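Local coordinates for universal stress protein MJ0577 (Methanocaldococcus jannaschii, PDB 1MJH) that binds ATP together with a manganese ion as a homodimer of the universal stress protein family, its cellular role being less certain, at residues T17-I20 / A21-H24; H109-I112 / V113-A116; G127-G130 / K131-K135; I137-S141 / V142-V146. All blocks are in the same frame, centred on the assembly; numbering follows the deposited sequence.

Interaction 1: residues T17-I20 / A21-H24; sequences TAEI and ALKH. With ATP (adenosine-5'-triphosphate), chain F.
E19 and L22 lie side by side on helix 16-27 and point the same way. The touch is made by the carboxylate: OE2 of E19 is 3.9 Å from CD2 of L22. The E19 chain bends at CB-CG (chi2 -82°), and this fold brings its end back to the leucine methyl. CB of L22 also rests near the E19 carbonyl.

At the next residue, O of I20 has two neighbours. The H24 ring comes edge-on, with O of I20 in the ring plane and 3.4 Å from CD2. K23 lies alongside the same oxygen, with its CB and CG close by, and its chain then leads away. The K23 N-H makes a weak bond to O of I20, 3.0 Å long and bent to 126°. The polar end of H24 turns elsewhere: its ND1 is hydrogen-bonded to Y5 OH of the second subunit.

Two regular i+4 backbone bonds run here. N of A21 donates to O of T17 at 3.1 Å, nearly straight at 164°. N of L22 donates to O of A18, also at 3.1 Å. It makes a weak bond to O of E19 as well, so the turn tightens toward i+3 bonding. A18 turns its methyl to the nucleotide, CB being 3.7 Å from O3' of ATP.

The helix is the crossover of the beta-alpha-beta unit formed by strand 7-11, helix 16-27 and strand 35-43. L22 packs on helix 66-95 and on Y10 of strand 7-11, while I20, A21 and H24 lie against V157 of strand 154-157.

Interaction 2: residues H109-I112 / V113-A116; sequences HEEI and VKIA
Two waters bridge the charged ends of E111 and K114 on helix 108-118. The opposite charges do not pair directly: OE1 of E111 is 4.1 Å from NZ of K114, too far for a salt bridge. One water accepts a hydrogen bond from NZ of K114 and donates one to OE2 of E111 at 2.5 Å; the other links the same NZ to OE1. Each carboxylate oxygen therefore has its own water, and NZ donates to both. The extended K114 chain and the bend of E111 at chi2 (-76°) bring the two ends level.

Van der Waals contacts of the aliphatic chains fall on oxygens of the preceding turn. CD1 of I115 meets OE1 of E111 at 4.0 Å, and CG2 of V113 sits 3.3 Å from O of H109. CG of E110 lies over one face of the H109 ring, toward its rim.

Four backbone bonds run from residue i+4 to residue i. The bond from N of I115 to O of E111 is 2.9 Å, with an angle of 163°.

The I112 side chain packs against L9 and P11 of strand 7-11, L39 of strand 35-43, and ATP. H109 packs on N145 and K149 of helix 141-149, and I115 rests on L39.

Interaction 3: residues G127-G130 / K131-K135; sequences GSHG and KTNLK. With ATP (adenosine-5'-triphosphate), chain F.
The loop after strand 123-127 is the glycine-rich phosphate-binding loop of this ATP site, and within it H129 and N133 meet. Their side chains cross at about a right angle, with the ring and amide planes 50° apart. OD1 of N133 approaches the imidazole obliquely, 3.6 Å from CD2 of H129. The N133 chain has CG anti to the backbone N (chi1 -166°), which carries the amide over to the histidine. The same OD1 is hydrogen-bonded to R159.

The H129 ring is fixed at both nitrogens. ND1 is 2.7 Å from OG of S128, which lies at the ring edge and in its plane. NE2 bonds to O of I137, further along the loop.

The backbone of the loop wraps the nucleotide. O of H129 accepts a bond from O3' of the ribose at 2.8 Å, and N of G127 donates to O2'. At the beta phosphate, O1B takes N of N133 at 2.9 Å and, more weakly, N of G130. N of T132 donates to O2B at 3.0 Å, with an angle of 163°. OG1 of T132 donates to O3G at 2.8 Å. G127 and G130 let the backbone come close to the nucleotide.

G127, G130, G140 and S141 fit the G-2X-G-9X-G(S/T) motif of ATP-binding universal stress proteins, in which backbone N-H groups grip much of the phosphate chain.

Interaction 4: residues I137-S141 / V142-V146; sequences ILLGS and VTENV. With ATP (adenosine-5'-triphosphate), chain F.
L139 reaches the first turn of helix 141-149 with both methyls. CD1 lies 3.9 Å from CG2 of T143, the two side chains crossing at about a right angle. CD2 meets CB of E144 at 3.8 Å. CG stands anti to the backbone N (chi1 178°), and this directs the fork at the helix. An alanine here would lack both methyls and is likely to leave a gap beside T143 and E144.

G140 is the N-cap residue. Its O accepts N of E144 at 3.0 Å, in the carbonyl plane and nearly straight (166°). Its backbone runs close to the alpha phosphate, with C of G140 3.2 Å from O1A of ATP.

S141 holds the gamma phosphate twice. Its N and its OG both donate to O1G, the hydroxyl at 2.7 Å. OG also takes a bond from a water that reaches ND2 of N145 weakly. O of S141 accepts N of N145 at 3.0 Å and, weakly, ND2 of the same residue.

The alpha phosphate is met next. N of V142 donates to O1A of ATP at 2.8 Å. That O1A also accepts a weak bond from the T143 amide. Both amides belong to the helix N-terminus, whose dipole would probably favour the phosphate charge.

V142 and V146 pack on I112 of helix 108-118. T143 lies against M126 of strand 123-127 and V156 of strand 154-157. L139 touches I147 of the second subunit.

The four interactions follow one another along the chain, in the order of their numbers. All lie in one parallel sheet-and-helix fold with strand order 3-2-1-4-5. Interactions 1 and 2, on helices 16-27 and 108-118, lie on opposite sides of the chain's centre, with their own centres about 19 Å apart. Interactions 3 and 4 are neighbours, about 8 Å between centres, in the segment that leads from strand 123-127 into helix 141-149. They touch directly, probably through a hydrogen bond from T143 to G127. Interaction 3 also packs on T17 of interaction 1, and interaction 4 packs on interaction 2. ATP thus lies among elements far apart in sequence.

Interaction 1: residues T17-I20 / A21-H24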
loop_
_atom_site.group_PDB
_atom_site.type_symbol
_atom_site.label_atom_id
_atom_site.label_comp_id
_atom_site.label_asym_id
_atom_site.label_seq_id
_atom_site.Cartn_x
_atom_site.Cartn_y
_atom_site.Cartn_z
ATOM N N THR B 17 13.458 4.382 -6.484
ATOM C CA THR B 17 12.230 3.668 -6.080
ATOM C C THR B 17 10.987 4.540 -6.285
ATOM O O THR B 17 9.968 4.026 -6.744
ATOM C CB THR B 17 12.327 3.267 -4.583
ATOM O OG1 THR B 17 13.518 2.441 -4.418
ATOM C CG2 THR B 17 11.190 2.323 -4.249
ATOM N N ALA B 18 11.053 5.826 -6.012
ATOM C CA ALA B 18 9.886 6.692 -6.288
ATOM C C ALA B 18 9.555 6.634 -7.780
ATOM O O ALA B 18 8.410 6.809 -8.214
ATOM C CB ALA B 18 10.160 8.131 -5.810
ATOM N N GLU B 19 10.570 6.551 -8.680
ATOM C CA GLU B 19 10.266 6.431 -10.124
ATOM C C GLU B 19 9.562 5.145 -10.467
ATOM O O GLU B 19 8.704 5.149 -11.349
ATOM C CB GLU B 19 11.581 6.559 -10.926
ATOM C CG GLU B 19 11.933 8.053 -11.021
ATOM C CD GLU B 19 11.125 8.702 -12.155
ATOM O OE1 GLU B 19 11.006 8.190 -13.305
ATOM O OE2 GLU B 19 10.592 9.803 -11.848
ATOM N N ILE B 20 9.814 4.020 -9.737
ATOM C CA ILE B 20 9.016 2.837 -9.931
ATOM C C ILE B 20 7.563 3.132 -9.554
ATOM O O ILE B 20 6.634 2.692 -10.234
ATOM C CB ILE B 20 9.496 1.607 -9.123
ATOM C CG1 ILE B 20 11.000 1.417 -9.408
ATOM C CG2 ILE B 20 8.734 0.356 -9.561
ATOM C CD1 ILE B 20 11.606 0.276 -8.589
ATOM N N ALA B 21 7.385 3.780 -8.427
ATOM C CA ALA B 21 6.012 4.130 -7.974
ATOM C C ALA B 21 5.298 4.979 -8.988
ATOM O O ALA B 21 4.065 4.919 -9.059
ATOM C CB ALA B 21 6.113 4.879 -6.630
ATOM N N LEU B 22 5.963 5.860 -9.768
ATOM C CA LEU B 22 5.284 6.603 -10.823
ATOM C C LEU B 22 4.609 5.688 -11.807
ATOM O O LEU B 22 3.531 6.009 -12.369
ATOM C CB LEU B 22 6.315 7.541 -11.498
ATOM C CG LEU B 22 5.774 8.376 -12.652
ATOM C CD1 LEU B 22 4.635 9.262 -12.231
ATOM C CD2 LEU B 22 6.972 9.256 -13.116
ATOM N N LYS B 23 5.222 4.528 -12.149
ATOM C CA LYS B 23 4.609 3.581 -13.043
ATOM C C LYS B 23 3.213 3.154 -12.541
ATOM O O LYS B 23 2.318 2.948 -13.362
ATOM C CB LYS B 23 5.453 2.320 -13.245
ATOM C CG LYS B 23 6.889 2.658 -13.710
ATOM C CD LYS B 23 7.669 1.346 -13.865
ATOM C CE LYS B 23 8.894 1.463 -14.732
ATOM N NZ LYS B 23 8.722 1.989 -16.117
ATOM N N HIS B 24 3.120 2.973 -11.225
ATOM C CA HIS B 24 1.842 2.550 -10.618
ATOM C C HIS B 24 0.860 3.698 -10.612
ATOM O O HIS B 24 -0.323 3.464 -10.909
ATOM C CB HIS B 24 2.064 2.026 -9.175
ATOM C CG HIS B 24 2.864 0.749 -9.241
ATOM N ND1 HIS B 24 2.224 -0.473 -9.068
ATOM C CD2 HIS B 24 4.189 0.525 -9.423
ATOM C CE1 HIS B 24 3.158 -1.416 -9.192
ATOM N NE2 HIS B 24 4.378 -0.869 -9.428
HETATM P PG ATP F . 15.304 7.083 5.053
HETATM O O1G ATP F . 14.517 6.593 6.218
HETATM O O2G ATP F . 14.830 8.378 4.690
HETATM O O3G ATP F . 16.754 7.083 5.298
HETATM P PB ATP F . 14.802 5.976 2.363
HETATM O O1B ATP F . 15.429 4.794 1.758
HETATM O O2B ATP F . 15.321 7.206 1.756
HETATM O O3B ATP F . 15.003 5.946 3.924
HETATM P PA ATP F . 11.968 6.903 2.326
HETATM O O1A ATP F . 11.150 6.407 3.405
HETATM O O2A ATP F . 12.439 8.243 2.408
HETATM O O3A ATP F . 13.225 5.860 2.153
HETATM O "O5'" ATP F . 11.375 6.804 0.868
HETATM C "C5'" ATP F . 10.091 6.145 0.724
HETATM C "C4'" ATP F . 9.208 6.968 -0.195
HETATM O "O4'" ATP F . 8.814 8.187 0.552
HETATM C "C3'" ATP F . 9.839 7.520 -1.464
HETATM O "O3'" ATP F . 9.903 6.557 -2.524
HETATM C "C2'" ATP F . 8.884 8.704 -1.757
HETATM O "O2'" ATP F . 7.678 8.193 -2.361
HETATM C "C1'" ATP F . 8.627 9.239 -0.324
HETATM N N9 ATP F . 9.485 10.358 0.043
HETATM C C8 ATP F . 10.640 10.358 0.744
HETATM N N7 ATP F . 11.126 11.563 0.975
HETATM C C5 ATP F . 10.292 12.373 0.363
HETATM C C6 ATP F . 10.300 13.754 0.259
HETATM N N6 ATP F . 11.278 14.478 0.805
HETATM N N1 ATP F . 9.304 14.310 -0.425
HETATM C C2 ATP F . 8.292 13.557 -0.966
HETATM N N3 ATP F . 8.195 12.217 -0.911
HETATM C C4 ATP F . 9.265 11.726 -0.246
#

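Interaction 2: residues H109-I112 / V113-A116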
loop_
_atom_site.group_PDB
_atom_site.type_symbol
_atom_site.label_atom_id
_atom_site.label_comp_id
_atom_site.label_asym_id
_atom_site.label_seq_id
_atom_site.Cartn_x
_atom_site.Cartn_y
_atom_site.Cartn_z
ATOM N N HIS B 109 7.584 13.216 6.295
ATOM C CA HIS B 109 6.442 12.356 6.625
ATOM C C HIS B 109 5.246 13.143 7.162
ATOM O O HIS B 109 4.108 12.848 6.821
ATOM C CB HIS B 109 6.817 11.223 7.590
ATOM C CG HIS B 109 7.007 11.630 9.033
ATOM N ND1 HIS B 109 8.239 11.970 9.546
ATOM C CD2 HIS B 109 6.123 11.724 10.055
ATOM C CE1 HIS B 109 8.128 12.269 10.845
ATOM N NE2 HIS B 109 6.876 12.134 11.142
ATOM N N GLU B 110 5.543 14.231 7.871
ATOM C CA GLU B 110 4.434 15.065 8.394
ATOM C C GLU B 110 3.686 15.795 7.320
ATOM O O GLU B 110 2.462 15.852 7.348
ATOM C CB GLU B 110 5.007 16.047 9.440
ATOM C CG GLU B 110 5.591 15.351 10.652
ATOM C CD GLU B 110 5.909 16.225 11.848
ATOM O OE1 GLU B 110 5.938 17.464 11.732
ATOM O OE2 GLU B 110 6.150 15.691 12.954
ATOM N N GLU B 111 4.401 16.335 6.302
ATOM C CA GLU B 111 3.725 17.021 5.231
ATOM C C GLU B 111 2.932 16.092 4.349
ATOM O O GLU B 111 1.868 16.460 3.820
ATOM C CB GLU B 111 4.730 17.833 4.364
ATOM C CG GLU B 111 5.407 18.948 5.164
ATOM C CD GLU B 111 4.438 20.108 5.362
ATOM O OE1 GLU B 111 3.429 20.253 4.665
ATOM O OE2 GLU B 111 4.770 20.874 6.292
ATOM N N ILE B 112 3.441 14.855 4.111
ATOM C CA ILE B 112 2.656 13.925 3.285
ATOM C C ILE B 112 1.334 13.605 3.951
ATOM O O ILE B 112 0.287 13.605 3.325
ATOM C CB ILE B 112 3.484 12.657 3.021
ATOM C CG1 ILE B 112 4.724 13.042 2.195
ATOM C CG2 ILE B 112 2.655 11.564 2.328
ATOM C CD1 ILE B 112 5.774 11.891 2.130
ATOM N N VAL B 113 1.415 13.356 5.292
ATOM C CA VAL B 113 0.176 13.035 6.015
ATOM C C VAL B 113 -0.791 14.221 6.005
ATOM O O VAL B 113 -1.980 14.039 5.774
ATOM C CB VAL B 113 0.528 12.634 7.454
ATOM C CG1 VAL B 113 -0.722 12.483 8.329
ATOM C CG2 VAL B 113 1.262 11.267 7.423
ATOM N N LYS B 114 -0.268 15.413 6.236
ATOM C CA LYS B 114 -1.118 16.610 6.293
ATOM C C LYS B 114 -1.797 16.903 4.966
ATOM O O LYS B 114 -2.994 17.209 4.868
ATOM C CB LYS B 114 -0.250 17.776 6.777
ATOM C CG LYS B 114 -0.838 19.145 6.544
ATOM C CD LYS B 114 0.076 20.225 7.136
ATOM C CE LYS B 114 -0.147 21.505 6.334
ATOM N NZ LYS B 114 0.766 22.604 6.753
ATOM N N ILE B 115 -1.007 16.839 3.882
ATOM C CA ILE B 115 -1.501 17.153 2.559
ATOM C C ILE B 115 -2.410 16.073 2.044
ATOM O O ILE B 115 -3.434 16.348 1.424
ATOM C CB ILE B 115 -0.305 17.470 1.614
ATOM C CG1 ILE B 115 0.293 18.837 2.002
ATOM C CG2 ILE B 115 -0.821 17.477 0.175
ATOM C CD1 ILE B 115 1.603 19.143 1.286
ATOM N N ALA B 116 -2.207 14.772 2.410
ATOM C CA ALA B 116 -3.190 13.799 2.009
ATOM C C ALA B 116 -4.590 14.088 2.614
ATOM O O ALA B 116 -5.571 13.951 1.879
ATOM C CB ALA B 116 -2.805 12.418 2.514
HETATM O O HOH W 1 3.094 21.905 7.827
HETATM O O HOH W 2 2.227 22.423 4.421
#

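Interaction 3: residues G127-G130 / K131-K135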
loop_
_atom_site.group_PDB
_atom_site.type_symbol
_atom_site.label_atom_id
_atom_site.label_comp_id
_atom_site.label_asym_id
_atom_site.label_seq_id
_atom_site.Cartn_x
_atom_site.Cartn_y
_atom_site.Cartn_z
ATOM N N GLY B 127 7.058 5.019 -2.858
ATOM C CA GLY B 127 8.009 3.891 -2.854
ATOM C C GLY B 127 8.198 3.350 -1.448
ATOM O O GLY B 127 7.891 3.991 -0.438
ATOM N N SER B 128 8.758 2.110 -1.381
ATOM C CA SER B 128 9.144 1.549 -0.087
ATOM C C SER B 128 10.427 2.189 0.454
ATOM O O SER B 128 10.682 2.191 1.670
ATOM C CB SER B 128 9.379 0.047 -0.203
ATOM O OG SER B 128 10.456 -0.205 -1.113
ATOM N N HIS B 129 11.284 2.692 -0.450
ATOM C CA HIS B 129 12.578 3.276 -0.115
ATOM C C HIS B 129 12.792 4.501 -0.999
ATOM O O HIS B 129 11.929 4.834 -1.794
ATOM C CB HIS B 129 13.751 2.270 -0.395
ATOM C CG HIS B 129 13.688 1.022 0.448
ATOM N ND1 HIS B 129 12.790 -0.009 0.298
ATOM C CD2 HIS B 129 14.488 0.672 1.504
ATOM C CE1 HIS B 129 13.019 -0.927 1.219
ATOM N NE2 HIS B 129 14.063 -0.540 1.986
ATOM N N GLY B 130 13.895 5.194 -0.734
ATOM C CA GLY B 130 14.056 6.523 -1.297
ATOM C C GLY B 130 15.516 6.830 -1.567
ATOM O O GLY B 130 16.172 5.935 -2.107
ATOM N N LYS B 131 15.916 8.057 -1.265
ATOM C CA LYS B 131 17.321 8.405 -1.626
ATOM C C LYS B 131 18.341 7.693 -0.755
ATOM O O LYS B 131 19.457 7.492 -1.261
ATOM C CB LYS B 131 17.473 9.922 -1.516
ATOM C CG LYS B 131 16.765 10.798 -2.541
ATOM C CD LYS B 131 17.440 10.602 -3.916
ATOM C CE LYS B 131 17.032 11.705 -4.866
ATOM N NZ LYS B 131 17.938 11.710 -6.059
ATOM N N THR B 132 18.062 7.247 0.481
ATOM C CA THR B 132 19.059 6.490 1.227
ATOM C C THR B 132 19.211 5.086 0.699
ATOM O O THR B 132 20.294 4.609 0.308
ATOM C CB THR B 132 18.650 6.455 2.723
ATOM O OG1 THR B 132 18.398 7.824 3.120
ATOM C CG2 THR B 132 19.678 5.842 3.651
ATOM N N ASN B 133 18.060 4.378 0.612
ATOM C CA ASN B 133 18.032 3.002 0.139
ATOM C C ASN B 133 19.221 2.147 0.571
ATOM O O ASN B 133 19.959 1.613 -0.263
ATOM C CB ASN B 133 17.748 2.955 -1.377
ATOM C CG ASN B 133 17.390 1.545 -1.805
ATOM O OD1 ASN B 133 17.013 0.676 -1.007
ATOM N ND2 ASN B 133 17.488 1.292 -3.119
ATOM N N LEU B 134 19.322 1.977 1.890
ATOM C CA LEU B 134 20.354 1.052 2.445
ATOM C C LEU B 134 19.804 -0.355 2.409
ATOM O O LEU B 134 18.684 -0.689 2.798
ATOM C CB LEU B 134 20.608 1.532 3.865
ATOM C CG LEU B 134 21.831 0.965 4.582
ATOM C CD1 LEU B 134 23.079 1.344 3.781
ATOM C CD2 LEU B 134 21.907 1.546 5.995
ATOM N N LYS B 135 20.615 -1.301 1.870
ATOM C CA LYS B 135 20.165 -2.673 1.721
ATOM C C LYS B 135 19.619 -3.305 2.978
ATOM O O LYS B 135 18.586 -3.998 2.911
ATOM C CB LYS B 135 21.359 -3.533 1.224
ATOM C CG LYS B 135 20.988 -5.002 0.999
ATOM C CD LYS B 135 20.044 -5.164 -0.182
ATOM C CE LYS B 135 19.212 -6.432 -0.145
ATOM N NZ LYS B 135 19.686 -7.474 -1.097
HETATM P PG ATP F . 15.304 7.083 5.053
HETATM O O1G ATP F . 14.517 6.593 6.218
HETATM O O2G ATP F . 14.830 8.378 4.690
HETATM O O3G ATP F . 16.754 7.083 5.298
HETATM P PB ATP F . 14.802 5.976 2.363
HETATM O O1B ATP F . 15.429 4.794 1.758
HETATM O O2B ATP F . 15.321 7.206 1.756
HETATM O O3B ATP F . 15.003 5.946 3.924
HETATM P PA ATP F . 11.968 6.903 2.326
HETATM O O1A ATP F . 11.150 6.407 3.405
HETATM O O2A ATP F . 12.439 8.243 2.408
HETATM O O3A ATP F . 13.225 5.860 2.153
HETATM O "O5'" ATP F . 11.375 6.804 0.868
HETATM C "C5'" ATP F . 10.091 6.145 0.724
HETATM C "C4'" ATP F . 9.208 6.968 -0.195
HETATM O "O4'" ATP F . 8.814 8.187 0.552
HETATM C "C3'" ATP F . 9.839 7.520 -1.464
HETATM O "O3'" ATP F . 9.903 6.557 -2.524
HETATM C "C2'" ATP F . 8.884 8.704 -1.757
HETATM O "O2'" ATP F . 7.678 8.193 -2.361
HETATM C "C1'" ATP F . 8.627 9.239 -0.324
HETATM N N9 ATP F . 9.485 10.358 0.043
HETATM C C8 ATP F . 10.640 10.358 0.744
HETATM N N7 ATP F . 11.126 11.563 0.975
HETATM C C5 ATP F . 10.292 12.373 0.363
HETATM C C6 ATP F . 10.300 13.754 0.259
HETATM N N6 ATP F . 11.278 14.478 0.805
HETATM N N1 ATP F . 9.304 14.310 -0.425
HETATM C C2 ATP F . 8.292 13.557 -0.966
HETATM N N3 ATP F . 8.195 12.217 -0.911
HETATM C C4 ATP F . 9.265 11.726 -0.246
#

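Interaction 4: residues I137-S141 / V142-V146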
loop_
_atom_site.group_PDB
_atom_site.type_symbol
_atom_site.label_atom_id
_atom_site.label_comp_id
_atom_site.label_asym_id
_atom_site.label_seq_id
_atom_site.Cartn_x
_atom_site.Cartn_y
_atom_site.Cartn_z
ATOM N N ILE B 137 18.038 -1.918 5.350
ATOM C CA ILE B 137 16.787 -1.308 5.803
ATOM C C ILE B 137 15.658 -1.873 4.916
ATOM O O ILE B 137 15.804 -1.829 3.698
ATOM C CB ILE B 137 16.847 0.223 5.679
ATOM C CG1 ILE B 137 17.840 0.887 6.629
ATOM C CG2 ILE B 137 15.435 0.838 5.841
ATOM C CD1 ILE B 137 17.476 0.790 8.107
ATOM N N LEU B 138 14.645 -2.459 5.580
ATOM C CA LEU B 138 13.583 -3.108 4.797
ATOM C C LEU B 138 12.349 -2.247 4.552
ATOM O O LEU B 138 11.549 -2.600 3.663
ATOM C CB LEU B 138 13.122 -4.438 5.463
ATOM C CG LEU B 138 14.339 -5.336 5.798
ATOM C CD1 LEU B 138 13.809 -6.630 6.456
ATOM C CD2 LEU B 138 15.103 -5.740 4.534
ATOM N N LEU B 139 12.359 -1.041 5.118
ATOM C CA LEU B 139 11.253 -0.104 4.804
ATOM C C LEU B 139 11.753 1.272 5.249
ATOM O O LEU B 139 12.223 1.411 6.387
ATOM C CB LEU B 139 10.006 -0.466 5.586
ATOM C CG LEU B 139 8.795 0.469 5.373
ATOM C CD1 LEU B 139 8.304 0.429 3.931
ATOM C CD2 LEU B 139 7.694 -0.033 6.291
ATOM N N GLY B 140 11.670 2.216 4.324
ATOM C CA GLY B 140 12.186 3.583 4.628
ATOM C C GLY B 140 11.313 4.201 5.743
ATOM O O GLY B 140 10.153 3.853 5.849
ATOM N N SER B 141 11.885 5.184 6.436
ATOM C CA SER B 141 11.233 5.839 7.550
ATOM C C SER B 141 10.112 6.767 7.102
ATOM O O SER B 141 9.149 6.846 7.885
ATOM C CB SER B 141 12.230 6.632 8.428
ATOM O OG SER B 141 12.651 7.791 7.758
ATOM N N VAL B 142 10.155 7.322 5.856
ATOM C CA VAL B 142 9.003 8.187 5.521
ATOM C C VAL B 142 7.771 7.327 5.272
ATOM O O VAL B 142 6.688 7.534 5.790
ATOM C CB VAL B 142 9.348 9.061 4.297
ATOM C CG1 VAL B 142 8.142 9.929 3.907
ATOM C CG2 VAL B 142 10.574 9.937 4.539
ATOM N N THR B 143 7.981 6.202 4.522
ATOM C CA THR B 143 6.852 5.302 4.277
ATOM C C THR B 143 6.327 4.661 5.550
ATOM O O THR B 143 5.111 4.609 5.727
ATOM C CB THR B 143 7.209 4.173 3.272
ATOM O OG1 THR B 143 7.729 4.903 2.141
ATOM C CG2 THR B 143 5.987 3.349 2.954
ATOM N N GLU B 144 7.231 4.198 6.426
ATOM C CA GLU B 144 6.725 3.617 7.679
ATOM C C GLU B 144 5.931 4.642 8.491
ATOM O O GLU B 144 4.861 4.292 8.960
ATOM C CB GLU B 144 7.908 3.090 8.506
ATOM C CG GLU B 144 7.306 2.302 9.709
ATOM C CD GLU B 144 8.359 1.567 10.490
ATOM O OE1 GLU B 144 9.504 1.391 10.025
ATOM O OE2 GLU B 144 8.047 1.126 11.634
ATOM N N ASN B 145 6.407 5.881 8.582
ATOM C CA ASN B 145 5.594 6.889 9.316
ATOM C C ASN B 145 4.299 7.240 8.622
ATOM O O ASN B 145 3.283 7.491 9.290
ATOM C CB ASN B 145 6.418 8.177 9.422
ATOM C CG ASN B 145 7.336 8.254 10.599
ATOM O OD1 ASN B 145 6.943 8.134 11.771
ATOM N ND2 ASN B 145 8.632 8.495 10.339
ATOM N N VAL B 146 4.287 7.347 7.273
ATOM C CA VAL B 146 3.011 7.651 6.615
ATOM C C VAL B 146 2.006 6.529 6.778
ATOM O O VAL B 146 0.806 6.793 7.010
ATOM C CB VAL B 146 3.253 7.927 5.104
ATOM C CG1 VAL B 146 1.919 7.940 4.352
ATOM C CG2 VAL B 146 4.072 9.226 5.023
HETATM P PG ATP F . 15.304 7.083 5.053
HETATM O O1G ATP F . 14.517 6.593 6.218
HETATM O O2G ATP F . 14.830 8.378 4.690
HETATM O O3G ATP F . 16.754 7.083 5.298
HETATM P PB ATP F . 14.802 5.976 2.363
HETATM O O1B ATP F . 15.429 4.794 1.758
HETATM O O2B ATP F . 15.321 7.206 1.756
HETATM O O3B ATP F . 15.003 5.946 3.924
HETATM P PA ATP F . 11.968 6.903 2.326
HETATM O O1A ATP F . 11.150 6.407 3.405
HETATM O O2A ATP F . 12.439 8.243 2.408
HETATM O O3A ATP F . 13.225 5.860 2.153
HETATM O "O5'" ATP F . 11.375 6.804 0.868
HETATM C "C5'" ATP F . 10.091 6.145 0.724
HETATM C "C4'" ATP F . 9.208 6.968 -0.195
HETATM O "O4'" ATP F . 8.814 8.187 0.552
HETATM C "C3'" ATP F . 9.839 7.520 -1.464
HETATM O "O3'" ATP F . 9.903 6.557 -2.524
HETATM C "C2'" ATP F . 8.884 8.704 -1.757
HETATM O "O2'" ATP F . 7.678 8.193 -2.361
HETATM C "C1'" ATP F . 8.627 9.239 -0.324
HETATM N N9 ATP F . 9.485 10.358 0.043
HETATM C C8 ATP F . 10.640 10.358 0.744
HETATM N N7 ATP F . 11.126 11.563 0.975
HETATM C C5 ATP F . 10.292 12.373 0.363
HETATM C C6 ATP F . 10.300 13.754 0.259
HETATM N N6 ATP F . 11.278 14.478 0.805
HETATM N N1 ATP F . 9.304 14.310 -0.425
HETATM C C2 ATP F . 8.292 13.557 -0.966
HETATM N N3 ATP F . 8.195 12.217 -0.911
HETATM C C4 ATP F . 9.265 11.726 -0.246
HETATM O O HOH W 3 10.968 9.985 8.392
#